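Local coordinates for protein endoglucanase (Clostridium thermocellum, PDB 2E4T) that hydrolyses internal beta-1,4-glucosidic bonds of cellulose, and probably of xyloglucan, as the family 44 glycoside hydrolase module of a larger multidomain enzyme, at residues L280-Y285 and P340-S345; F461-D466 and C510-E515; G76-G81 and A87-T92. All coordinates share one frame; numbering follows the deposited sequence. Where two conformers were deposited one is given.

Interaction 1. Residues L280-Y285 and P340-S345; sequences LDVHWY and PNLLDS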
loop_
_atom_site.group_PDB
_atom_site.type_symbol
_atom_site.label_atom_id
_atom_site.label_comp_id
_atom_site.label_asym_id
_atom_site.label_seq_id
_atom_site.Cartn_x
_atom_site.Cartn_y
_atom_site.Cartn_z
ATOM N N LEU A 280 -4.004 6.605 -8.073
ATOM C CA LEU A 280 -4.952 6.913 -7.000
ATOM C C LEU A 280 -4.509 6.115 -5.773
ATOM O O LEU A 280 -4.386 4.900 -5.846
ATOM C CB LEU A 280 -6.361 6.514 -7.441
ATOM C CG LEU A 280 -7.444 6.793 -6.407
ATOM C CD1 LEU A 280 -7.673 8.298 -6.254
ATOM C CD2 LEU A 280 -8.756 6.114 -6.811
ATOM N N ASP A 281 -4.261 6.837 -4.674
ATOM C CA ASP A 281 -3.561 6.286 -3.491
ATOM C C ASP A 281 -4.440 6.483 -2.276
ATOM O O ASP A 281 -4.824 7.641 -1.953
ATOM C CB ASP A 281 -2.261 7.173 -3.354
ATOM C CG ASP A 281 -1.445 6.912 -2.134
ATOM O OD1 ASP A 281 -1.987 6.347 -1.151
ATOM O OD2 ASP A 281 -0.232 7.254 -2.193
ATOM N N VAL A 282 -4.813 5.380 -1.623
ATOM C CA VAL A 282 -5.635 5.460 -0.438
ATOM C C VAL A 282 -5.040 4.538 0.658
ATOM O O VAL A 282 -4.268 3.610 0.387
ATOM C CB VAL A 282 -7.111 5.071 -0.690
ATOM C CG1 VAL A 282 -7.766 6.037 -1.676
ATOM C CG2 VAL A 282 -7.214 3.604 -1.191
ATOM N N HIS A 283 -5.460 4.840 1.895
ATOM C CA HIS A 283 -5.148 4.013 3.056
ATOM C C HIS A 283 -6.428 3.285 3.447
ATOM O O HIS A 283 -7.516 3.879 3.460
ATOM C CB HIS A 283 -4.683 4.866 4.223
ATOM C CG HIS A 283 -3.454 5.644 3.905
ATOM N ND1 HIS A 283 -2.632 5.539 2.817
ATOM C CD2 HIS A 283 -2.912 6.641 4.680
ATOM C CE1 HIS A 283 -1.622 6.436 2.960
ATOM N NE2 HIS A 283 -1.795 7.123 4.082
ATOM N N TRP A 284 -6.295 1.982 3.782
ATOM C CA TRP A 284 -7.447 1.156 4.105
ATOM C C TRP A 284 -7.096 0.307 5.332
ATOM O O TRP A 284 -6.480 -0.751 5.224
ATOM C CB TRP A 284 -7.864 0.245 2.918
ATOM C CG TRP A 284 -9.012 -0.636 3.174
ATOM C CD1 TRP A 284 -8.974 -1.982 3.485
ATOM C CD2 TRP A 284 -10.428 -0.288 3.119
ATOM N NE1 TRP A 284 -10.282 -2.479 3.596
ATOM C CE2 TRP A 284 -11.177 -1.473 3.361
ATOM C CE3 TRP A 284 -11.125 0.881 2.839
ATOM C CZ2 TRP A 284 -12.589 -1.486 3.350
ATOM C CZ3 TRP A 284 -12.539 0.845 2.829
ATOM C CH2 TRP A 284 -13.224 -0.350 3.088
ATOM N N TYR A 285 -7.499 0.814 6.504
ATOM C CA TYR A 285 -7.441 0.033 7.731
ATOM C C TYR A 285 -8.829 -0.502 7.928
ATOM O O TYR A 285 -9.779 0.267 8.112
ATOM C CB TYR A 285 -6.994 0.884 8.916
ATOM C CG TYR A 285 -5.541 1.302 8.787
ATOM C CD1 TYR A 285 -4.526 0.450 9.177
ATOM C CD2 TYR A 285 -5.194 2.556 8.300
ATOM C CE1 TYR A 285 -3.195 0.841 9.079
ATOM C CE2 TYR A 285 -3.890 2.972 8.204
ATOM C CZ TYR A 285 -2.861 2.112 8.623
ATOM O OH TYR A 285 -1.555 2.481 8.652
ATOM N N PRO A 340 -13.604 -2.778 -6.440
ATOM C CA PRO A 340 -14.351 -2.525 -7.697
ATOM C C PRO A 340 -14.957 -1.136 -7.732
ATOM O O PRO A 340 -15.052 -0.541 -8.813
ATOM C CB PRO A 340 -15.420 -3.682 -7.685
ATOM C CG PRO A 340 -14.715 -4.797 -6.940
ATOM C CD PRO A 340 -14.037 -4.051 -5.791
ATOM N N ASN A 341 -15.396 -0.599 -6.582
ATOM C CA ASN A 341 -15.919 0.776 -6.585
ATOM C C ASN A 341 -14.823 1.792 -6.958
ATOM O O ASN A 341 -15.074 2.721 -7.746
ATOM C CB ASN A 341 -16.632 1.119 -5.283
ATOM C CG ASN A 341 -18.068 0.671 -5.337
ATOM O OD1 ASN A 341 -18.940 1.459 -5.727
ATOM N ND2 ASN A 341 -18.360 -0.570 -5.013
ATOM N N LEU A 342 -13.624 1.639 -6.373
ATOM C CA LEU A 342 -12.529 2.553 -6.719
ATOM C C LEU A 342 -12.170 2.401 -8.207
ATOM O O LEU A 342 -11.934 3.393 -8.917
ATOM C CB LEU A 342 -11.316 2.287 -5.826
ATOM C CG LEU A 342 -11.526 2.659 -4.358
ATOM C CD1 LEU A 342 -10.409 2.061 -3.487
ATOM C CD2 LEU A 342 -11.581 4.202 -4.178
ATOM N N LEU A 343 -12.062 1.141 -8.669
ATOM C CA LEU A 343 -11.668 0.897 -10.058
ATOM C C LEU A 343 -12.752 1.411 -11.050
ATOM O O LEU A 343 -12.406 1.916 -12.126
ATOM C CB LEU A 343 -11.380 -0.575 -10.282
ATOM C CG LEU A 343 -10.128 -1.066 -9.543
ATOM C CD1 LEU A 343 -10.128 -2.587 -9.491
ATOM C CD2 LEU A 343 -8.845 -0.545 -10.180
ATOM N N ASP A 344 -14.018 1.267 -10.673
ATOM C CA ASP A 344 -15.125 1.785 -11.508
ATOM C C ASP A 344 -15.059 3.295 -11.591
ATOM O O ASP A 344 -15.296 3.902 -12.643
ATOM C CB ASP A 344 -16.453 1.325 -10.931
ATOM C CG ASP A 344 -17.697 1.955 -11.569
ATOM O OD1 ASP A 344 -18.009 1.484 -12.635
ATOM O OD2 ASP A 344 -18.358 2.876 -11.020
ATOM N N SER A 345 -14.718 3.962 -10.476
ATOM C CA SER A 345 -14.524 5.397 -10.512
ATOM C C SER A 345 -13.391 5.808 -11.422
ATOM O O SER A 345 -13.520 6.786 -12.181
ATOM C CB SER A 345 -14.320 5.922 -9.075
ATOM O OG SER A 345 -15.532 5.912 -8.372
#
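In the TIM-like barrel of this module, Leu280 and Val282 of strand 279-284 meet Leu342 of helix 338-349. The strand, the helix and the next strand, 354-360, form one beta-alpha-beta crossover, and here its helix packs against the outside of the barrel wall. Leu342 supplies both methyls. With chi2 at 167°, Leu342 CD1 carries the side chain straight on from CA and comes to 4.2 Å from Val282 CG2. CD2 branches off to the other residue, with Leu342 CD2 4.3 Å from Leu280 CD2. Leu280 answers with an extended arm: CG lies anti to the backbone N (chi1 -180°), and CD2 continues the zigzag away from the strand. A single helix leucine thus spans two strand residues that share the outer face of the sheet. The backbones stay well apart, with 8.7 Å between Leu280 CA and Leu342 CA, and no hydrogen bond joins them. What joins the two elements is buried aliphatic packing, at easy van der Waals distances.

Strand 279-284 sits between 226-232 and 354-360 in the parallel sheet. Leu280 also touches Pro230 and Leu355 on these two neighbours, while Val282 touches Ile357. Helix 257-272 closes the flank, Ile258 packing on Leu342 and Tyr261 on Leu280.

Interaction 2. Residues F461-D466 and C510-E515; sequences FNFSID and CHIVLE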
loop_
_atom_site.group_PDB
_atom_site.type_symbol
_atom_site.label_atom_id
_atom_site.label_comp_id
_atom_site.label_asym_id
_atom_site.label_seq_id
_atom_site.Cartn_x
_atom_site.Cartn_y
_atom_site.Cartn_z
ATOM N N PHE A 461 -9.524 -30.440 -0.661
ATOM C CA PHE A 461 -9.689 -29.720 -1.907
ATOM C C PHE A 461 -9.494 -30.652 -3.086
ATOM O O PHE A 461 -8.496 -31.328 -3.225
ATOM C CB PHE A 461 -8.623 -28.582 -1.975
ATOM C CG PHE A 461 -8.846 -27.518 -0.961
ATOM C CD1 PHE A 461 -9.781 -26.517 -1.169
ATOM C CD2 PHE A 461 -8.130 -27.526 0.251
ATOM C CE1 PHE A 461 -9.982 -25.516 -0.217
ATOM C CE2 PHE A 461 -8.300 -26.533 1.200
ATOM C CZ PHE A 461 -9.228 -25.517 0.972
ATOM N N ASN A 462 -10.529 -30.690 -3.940
ATOM C CA ASN A 462 -10.438 -31.439 -5.209
ATOM C C ASN A 462 -10.103 -30.460 -6.326
ATOM O O ASN A 462 -10.944 -29.602 -6.652
ATOM C CB ASN A 462 -11.778 -32.121 -5.507
ATOM C CG ASN A 462 -12.083 -33.225 -4.518
ATOM O OD1 ASN A 462 -11.179 -33.919 -4.050
ATOM N ND2 ASN A 462 -13.348 -33.328 -4.114
ATOM N N PHE A 463 -8.894 -30.559 -6.856
ATOM C CA PHE A 463 -8.427 -29.692 -7.926
ATOM C C PHE A 463 -8.683 -30.281 -9.291
ATOM O O PHE A 463 -8.416 -31.469 -9.525
ATOM C CB PHE A 463 -6.917 -29.472 -7.809
ATOM C CG PHE A 463 -6.504 -28.461 -6.768
ATOM C CD1 PHE A 463 -6.218 -27.161 -7.170
ATOM C CD2 PHE A 463 -6.457 -28.762 -5.415
ATOM C CE1 PHE A 463 -5.811 -26.186 -6.257
ATOM C CE2 PHE A 463 -6.016 -27.773 -4.503
ATOM C CZ PHE A 463 -5.700 -26.505 -4.960
ATOM N N SER A 464 -9.145 -29.428 -10.216
ATOM C CA SER A 464 -9.266 -29.781 -11.630
ATOM C C SER A 464 -8.651 -28.625 -12.412
ATOM O O SER A 464 -9.084 -27.465 -12.222
ATOM C CB SER A 464 -10.749 -29.926 -11.999
ATOM O OG SER A 464 -11.388 -30.936 -11.276
ATOM N N ILE A 465 -7.663 -28.919 -13.239
ATOM C CA ILE A 465 -6.881 -27.897 -13.936
ATOM C C ILE A 465 -6.961 -28.138 -15.438
ATOM O O ILE A 465 -6.717 -29.270 -15.901
ATOM C CB ILE A 465 -5.439 -27.931 -13.456
ATOM C CG1 ILE A 465 -5.389 -27.658 -11.953
ATOM C CG2 ILE A 465 -4.592 -26.916 -14.223
ATOM C CD1 ILE A 465 -4.060 -28.017 -11.303
ATOM N N ASP A 466 -7.264 -27.081 -16.194
ATOM C CA ASP A 466 -7.129 -27.078 -17.635
ATOM C C ASP A 466 -5.839 -26.342 -17.984
ATOM O O ASP A 466 -5.732 -25.148 -17.673
ATOM C CB ASP A 466 -8.345 -26.409 -18.241
ATOM C CG ASP A 466 -9.642 -27.171 -18.025
ATOM O OD1 ASP A 466 -9.664 -28.394 -17.790
ATOM O OD2 ASP A 466 -10.696 -26.518 -18.143
ATOM N N CYS A 510 -0.836 -22.309 2.062
ATOM C CA CYS A 510 0.091 -23.052 1.258
ATOM C C CYS A 510 0.359 -22.368 -0.087
ATOM O O CYS A 510 -0.479 -21.644 -0.619
ATOM C CB CYS A 510 -0.625 -24.415 0.786
ATOM S SG CYS A 510 -1.265 -25.459 2.083
ATOM N N HIS A 511 1.560 -22.664 -0.595
ATOM C CA HIS A 511 1.947 -22.277 -1.969
ATOM C C HIS A 511 2.363 -23.588 -2.643
ATOM O O HIS A 511 3.319 -24.240 -2.223
ATOM C CB HIS A 511 3.121 -21.290 -1.905
ATOM C CG HIS A 511 3.468 -20.673 -3.226
ATOM N ND1 HIS A 511 4.027 -19.420 -3.295
ATOM C CD2 HIS A 511 3.441 -21.126 -4.527
ATOM C CE1 HIS A 511 4.309 -19.146 -4.572
ATOM N NE2 HIS A 511 3.960 -20.147 -5.356
ATOM N N ILE A 512 1.589 -23.942 -3.686
ATOM C CA ILE A 512 1.821 -25.170 -4.448
ATOM C C ILE A 512 2.456 -24.737 -5.786
ATOM O O ILE A 512 1.993 -23.782 -6.411
ATOM C CB ILE A 512 0.494 -25.888 -4.724
ATOM C CG1 ILE A 512 -0.232 -26.205 -3.414
ATOM C CG2 ILE A 512 0.725 -27.142 -5.578
ATOM C CD1 ILE A 512 -1.668 -26.712 -3.622
ATOM N N VAL A 513 3.511 -25.459 -6.215
ATOM C CA VAL A 513 4.173 -25.161 -7.479
ATOM C C VAL A 513 4.132 -26.444 -8.305
ATOM O O VAL A 513 4.813 -27.427 -7.999
ATOM C CB VAL A 513 5.616 -24.705 -7.279
ATOM C CG1 VAL A 513 6.225 -24.308 -8.645
ATOM C CG2 VAL A 513 5.705 -23.531 -6.268
ATOM N N LEU A 514 3.254 -26.435 -9.325
ATOM C CA LEU A 514 3.062 -27.578 -10.205
ATOM C C LEU A 514 3.950 -27.484 -11.401
ATOM O O LEU A 514 4.090 -26.439 -12.025
ATOM C CB LEU A 514 1.624 -27.645 -10.643
ATOM C CG LEU A 514 0.619 -28.008 -9.565
ATOM C CD1 LEU A 514 -0.729 -27.506 -9.891
ATOM C CD2 LEU A 514 0.592 -29.565 -9.399
ATOM N N GLU A 515 4.536 -28.634 -11.762
ATOM C CA GLU A 515 5.349 -28.730 -12.972
ATOM C C GLU A 515 5.119 -30.104 -13.626
ATOM O O GLU A 515 4.643 -31.008 -12.990
ATOM C CB GLU A 515 6.815 -28.496 -12.689
ATOM C CG GLU A 515 7.445 -29.418 -11.767
ATOM C CD GLU A 515 8.821 -28.969 -11.284
ATOM O OE1 GLU A 515 8.966 -27.876 -10.665
ATOM O OE2 GLU A 515 9.767 -29.776 -11.485
#
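Ile465 and Leu514 reach toward each other across the interior of the beta domain and meet tip to tip. Along Ile465, CB stands on the inner side of strand 459-466, 5.9 Å short of Leu514 CD1. At CB the two branches part: CG2 lies anti to the backbone N and is not in touch with Leu514, whereas CG1 lies anti to the carbonyl carbon (chi1 -60°) and leads toward the facing strand. Ile465 CG1 is still 5.1 Å from Leu514 CD1. The last step makes the contact, because chi2 of 165° extends Ile465 CD1 away from CA and brings it to 3.7 Å from Leu514 CD1. Leu514 mirrors this with its own CD1 at the end of an extended arm.

Two residues back on each strand, Phe463 and Ile512 make a second, looser meeting. The para carbon of the ring, Phe463 CZ, lies 4.3 Å from Ile512 CD1, and the methyl approaches the ring obliquely. The two pairs show that the segments run in the same direction. Their backbones are far apart, 11.7 Å from Phe463 CA to Ile512 CA, so the contact spans the interior of a sheet that curls back on itself, sandwich-like, with no hydrogen bond across.

Around the pairs, strand 499-504 contributes Phe500, which stacks on Phe463 and touches Ile465. Ile12 of strand 8-22 also packs on Phe463. Ile448 of strand 442-452 touches Phe463 and Leu514, while Ile495, from a loop, packs on Leu514.

Interaction 3. Residues G76-G81 and A87-T92; sequences GGVPKG and ASVVTT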
loop_
_atom_site.group_PDB
_atom_site.type_symbol
_atom_site.label_atom_id
_atom_site.label_comp_id
_atom_site.label_asym_id
_atom_site.label_seq_id
_atom_site.Cartn_x
_atom_site.Cartn_y
_atom_site.Cartn_z
ATOM N N GLY A 76 15.545 6.174 10.894
ATOM C CA GLY A 76 16.003 5.626 9.629
ATOM C C GLY A 76 17.400 5.067 9.676
ATOM O O GLY A 76 17.861 4.503 8.656
ATOM N N GLY A 77 18.130 5.200 10.760
ATOM C CA GLY A 77 19.497 4.706 10.840
ATOM C C GLY A 77 20.490 5.537 10.052
ATOM O O GLY A 77 21.488 5.004 9.548
ATOM N N VAL A 78 20.253 6.848 9.928
ATOM C CA VAL A 78 21.186 7.688 9.193
ATOM C C VAL A 78 22.449 7.878 10.076
ATOM O O VAL A 78 22.353 8.341 11.202
ATOM C CB VAL A 78 20.552 9.060 8.836
ATOM C CG1 VAL A 78 21.542 9.861 8.015
ATOM C CG2 VAL A 78 19.233 8.865 8.103
ATOM N N PRO A 79 23.643 7.641 9.558
ATOM C CA PRO A 79 24.851 7.911 10.376
ATOM C C PRO A 79 24.963 9.387 10.752
ATOM O O PRO A 79 24.619 10.240 9.900
ATOM C CB PRO A 79 26.019 7.509 9.442
ATOM C CG PRO A 79 25.443 6.670 8.414
ATOM C CD PRO A 79 23.963 7.076 8.264
ATOM N N LYS A 80 25.512 9.694 11.944
ATOM C CA LYS A 80 25.555 11.059 12.439
ATOM C C LYS A 80 26.321 11.917 11.474
ATOM O O LYS A 80 26.011 13.114 11.387
ATOM C CB LYS A 80 26.086 11.079 13.892
ATOM C CG LYS A 80 24.928 10.730 14.819
ATOM C CD LYS A 80 25.345 10.450 16.236
ATOM C CE LYS A 80 24.131 10.232 17.111
ATOM N NZ LYS A 80 23.391 8.997 16.733
ATOM N N GLY A 81 27.337 11.390 10.807
ATOM C CA GLY A 81 28.145 12.204 9.897
ATOM C C GLY A 81 27.364 12.718 8.688
ATOM O O GLY A 81 27.849 13.607 8.003
ATOM N N ALA A 87 18.744 15.698 2.317
ATOM C CA ALA A 87 18.003 14.493 1.951
ATOM C C ALA A 87 18.588 13.220 2.504
ATOM O O ALA A 87 18.161 12.140 2.052
ATOM C CB ALA A 87 17.810 14.393 0.418
ATOM N N SER A 88 19.474 13.260 3.513
ATOM C CA SER A 88 20.074 11.999 3.989
ATOM C C SER A 88 19.034 11.046 4.552
ATOM O O SER A 88 19.238 9.806 4.480
ATOM C CB SER A 88 21.192 12.258 4.978
ATOM O OG SER A 88 20.647 12.897 6.121
ATOM N N VAL A 89 17.932 11.525 5.122
ATOM C CA VAL A 89 16.870 10.586 5.539
ATOM C C VAL A 89 16.403 9.779 4.315
ATOM O O VAL A 89 16.213 8.552 4.406
ATOM C CB VAL A 89 15.707 11.377 6.179
ATOM C CG1 VAL A 89 14.435 10.553 6.239
ATOM C CG2 VAL A 89 16.115 11.835 7.551
ATOM N N VAL A 90 16.141 10.465 3.211
ATOM C CA VAL A 90 15.570 9.835 2.011
ATOM C C VAL A 90 16.613 9.022 1.257
ATOM O O VAL A 90 16.299 7.927 0.744
ATOM C CB VAL A 90 14.866 10.893 1.155
ATOM C CG1 VAL A 90 14.503 10.347 -0.202
ATOM C CG2 VAL A 90 13.621 11.383 1.904
ATOM N N THR A 91 17.862 9.518 1.184
ATOM C CA THR A 91 18.867 8.742 0.482
ATOM C C THR A 91 19.273 7.505 1.301
ATOM O O THR A 91 19.552 6.437 0.703
ATOM C CB THR A 91 20.073 9.596 0.089
ATOM O OG1 THR A 91 20.753 10.088 1.268
ATOM C CG2 THR A 91 19.666 10.767 -0.794
ATOM N N THR A 92 19.263 7.576 2.638
ATOM C CA THR A 92 19.473 6.345 3.399
ATOM C C THR A 92 18.321 5.367 3.146
ATOM O O THR A 92 18.536 4.161 2.942
ATOM C CB THR A 92 19.608 6.638 4.926
ATOM O OG1 THR A 92 20.748 7.489 5.111
ATOM C CG2 THR A 92 19.784 5.387 5.724
#
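Val78 pushes its two methyls onto the first turn of helix 88-99, between Ser88 and Thr92. Val78 CG1, placed anti to the backbone N by chi1 of -177°, lies 3.7 Å from Ser88 OG. The other methyl, Val78 CG2, is 3.6 Å from Thr92 OG1 and also touches the backbone of the turn, 3.9 Å from Val89 CA. Beside it, the methyl of the threonine meets the incoming loop, with Thr92 CG2 3.6 Å from Gly76 O. No hydrogen bond joins the two segments.

The hydroxyl of Thr92 is turned back to its own helix, where Thr92 OG1 gives its proton to Ser88 O at 2.8 Å. OG1 sits 25° off the carbonyl plane, and Thr92 N reaches the same oxygen from the opposite face. Two donors thus hold Ser88 O, and the OG1 bond holds the threonine rotamer (chi1 -61°), which leaves CG2 toward the loop. Ser88 OG is engaged with Glu82 O, in the connection between the segments.

The loop itself leaves helix 71-75 through a Schellman motif in which Gly77 takes a positive phi, so the chain turns and delivers Val78 to the neighbouring helix. Helix 88-99, with Ala87 as its N-cap residue, links barrel strands 40-43 and 104-109.

Further out, Leu73 of helix 71-75 packs on Val78, Ser88 and Val89. Gly76 O accepts a hydrogen bond from Lys96 NZ, one helix turn beyond Thr92, Val78 O accepts one from Trp83 NE1, and at the helix start Val89 N is bound by Asn56 OD1.

Overall arrangement
The three contacts follow one another along the chain, interaction 3 first, then 1, then 2, and none touches another. Interactions 1 and 3 both belong to the TIM-like barrel, but 1 joins a wall strand to an outer helix, whereas 3 lies in the layer of loops and helices around the wall, their centres 33 Å apart. Interaction 2 is in the beta domain, its centre 31 Å from that of interaction 1 and 46 Å from that of interaction 3. Interaction 3 comes nearest to a metal site: the side chain of Ser88 is about 10 Å from that of Glu54, a calcium ligand. Interactions 1 and 2 lie away from the calcium and zinc sites.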